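Long-range contact in aldose-aldose oxidoreductase (Caulobacter crescentus, PDB 5A04), which probably transfers hydride between aldose sugars with a bound nicotinamide cofactor, oxidising one aldose and reducing another: residues 256-261 with 273-278. Residues are numbered along the deposited sequence; the frame is centred on the assembly and turned at random.
Sequences KGWVEI and RAQLGG
Two arms of a β-hairpin, strands 257-261 and 272-275, pair antiparallel through Trp258, Val259 and Glu260 against Gln275, Ala274 and Arg273. Trp258 and Gln275 exchange two backbone hydrogen bonds, as do Glu260 and Arg273; Glu260 N to Arg273 O measures 2.9 Å. Between them lies the non-hydrogen-bonded pair Val259-Ala274, whose apolar side chains touch on one face of the sheet (Val259 CG2 to Ala274 CB, 4.1 Å).

The other face carries the indole of Trp258. With chi1 at 53°, its CG sits between the backbone N and the carbonyl carbon, and the ring lies across the neighbouring strand. Gln275 CB covers one face of it in a CH-π contact, 3.7 Å from the centroid of the five-membered ring. At the six-membered end, CH2 stands over the centre of the Arg273 guanidinium, 3.7 Å from CZ, with the two planes 65° apart. The guanidinium turns its edge to Glu260, where NE and NH2 both grip OE2, each at 2.8 Å; both come from the same face of the carboxylate, NE on the anti side of OE2 and NH2 on its syn side, 33° out of plane. Glu260 OE1 is held by Arg251 of strand 247-254, which also makes a cation-π contact with Trp258, while Arg273 NH2 has a second salt bridge to Asp262 of the second subunit. A leucine in place of Arg273 would probably leave Glu260 OE2 and that neighbouring aspartate without this cationic partner.

Beyond the pairing, the Gln275 side chain bends back so that NE2 donates to Gly278 O (3.2 Å). This cross-strand pattern is that of an antiparallel hairpin in the large, mostly antiparallel sheet of the C-terminal α/β domain, here reaching the subunit interface.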
# COMPACT_ATOMS: atom_id res chain seq x y z
N LYS A 256 -6.42 -14.93 -9.11
CA LYS A 256 -5.59 -15.60 -10.12
C LYS A 256 -4.20 -15.00 -10.29
O LYS A 256 -3.34 -15.58 -10.97
CB LYS A 256 -6.32 -15.61 -11.46
CG LYS A 256 -7.60 -16.44 -11.43
CD LYS A 256 -8.49 -16.19 -12.65
CE LYS A 256 -7.83 -16.59 -13.93
NZ LYS A 256 -8.75 -16.38 -15.09
N GLY A 257 -3.96 -13.83 -9.71
CA GLY A 257 -2.66 -13.20 -9.83
C GLY A 257 -2.71 -11.69 -9.74
O GLY A 257 -3.70 -11.11 -9.30
N TRP A 258 -1.62 -11.04 -10.15
CA TRP A 258 -1.55 -9.60 -9.98
C TRP A 258 -0.67 -8.95 -11.04
O TRP A 258 0.12 -9.62 -11.72
CB TRP A 258 -1.04 -9.24 -8.56
CG TRP A 258 0.26 -9.90 -8.11
CD1 TRP A 258 0.39 -10.96 -7.25
CD2 TRP A 258 1.60 -9.51 -8.45
NE1 TRP A 258 1.72 -11.27 -7.06
CE2 TRP A 258 2.48 -10.39 -7.78
CE3 TRP A 258 2.14 -8.51 -9.27
CZ2 TRP A 258 3.87 -10.30 -7.91
CZ3 TRP A 258 3.52 -8.42 -9.40
CH2 TRP A 258 4.37 -9.32 -8.73
N VAL A 259 -0.85 -7.64 -11.22
CA VAL A 259 0.02 -6.90 -12.13
C VAL A 259 0.35 -5.56 -11.48
O VAL A 259 -0.49 -4.95 -10.81
CB VAL A 259 -0.64 -6.69 -13.54
CG1 VAL A 259 -2.00 -6.09 -13.44
CG2 VAL A 259 0.26 -5.85 -14.43
N GLU A 260 1.59 -5.12 -11.65
CA GLU A 260 2.00 -3.85 -11.07
C GLU A 260 2.81 -3.05 -12.07
O GLU A 260 3.41 -3.62 -12.99
CB GLU A 260 2.81 -4.07 -9.80
CG GLU A 260 4.20 -4.68 -10.04
CD GLU A 260 4.95 -4.96 -8.74
OE1 GLU A 260 4.38 -4.77 -7.64
OE2 GLU A 260 6.13 -5.38 -8.83
N ILE A 261 2.82 -1.73 -11.89
CA ILE A 261 3.66 -0.83 -12.67
C ILE A 261 4.38 0.08 -11.70
O ILE A 261 3.75 0.64 -10.78
CB ILE A 261 2.85 0.03 -13.68
CG1 ILE A 261 1.71 -0.78 -14.30
CG2 ILE A 261 3.77 0.60 -14.77
CD1 ILE A 261 0.85 0.03 -15.27
N ARG A 273 5.45 -5.51 -14.07
CA ARG A 273 5.74 -6.89 -13.68
C ARG A 273 4.41 -7.58 -13.39
O ARG A 273 3.50 -6.95 -12.86
CB ARG A 273 6.67 -6.90 -12.45
CG ARG A 273 7.11 -8.27 -11.97
CD ARG A 273 8.21 -8.11 -10.92
NE ARG A 273 7.71 -7.53 -9.67
CZ ARG A 273 7.88 -8.08 -8.47
NH1 ARG A 273 8.52 -9.23 -8.35
NH2 ARG A 273 7.39 -7.48 -7.39
N ALA A 274 4.28 -8.85 -13.76
CA ALA A 274 3.01 -9.52 -13.49
C ALA A 274 3.24 -10.94 -13.01
O ALA A 274 4.24 -11.57 -13.33
CB ALA A 274 2.13 -9.52 -14.73
N GLN A 275 2.28 -11.44 -12.25
CA GLN A 275 2.32 -12.81 -11.75
C GLN A 275 0.97 -13.42 -12.10
O GLN A 275 -0.05 -13.08 -11.49
CB GLN A 275 2.59 -12.80 -10.24
CG GLN A 275 2.90 -14.15 -9.61
CD GLN A 275 1.66 -14.85 -9.12
OE1 GLN A 275 1.01 -14.38 -8.18
NE2 GLN A 275 1.31 -15.95 -9.76
N LEU A 276 0.94 -14.30 -13.12
CA LEU A 276 -0.33 -14.73 -13.69
C LEU A 276 -0.46 -16.24 -13.90
O LEU A 276 -0.88 -16.69 -14.98
CB LEU A 276 -0.56 -14.04 -15.04
CG LEU A 276 -0.67 -12.52 -15.02
CD1 LEU A 276 -0.66 -11.96 -16.43
CD2 LEU A 276 -1.95 -12.14 -14.32
N GLY A 277 -0.12 -17.02 -12.89
CA GLY A 277 -0.26 -18.46 -12.97
C GLY A 277 1.10 -19.11 -13.07
O GLY A 277 1.24 -20.33 -12.94
N GLY A 278 2.11 -18.28 -13.29
CA GLY A 278 3.48 -18.73 -13.33
C GLY A 278 4.24 -17.87 -12.34
O GLY A 278 3.65 -17.37 -11.39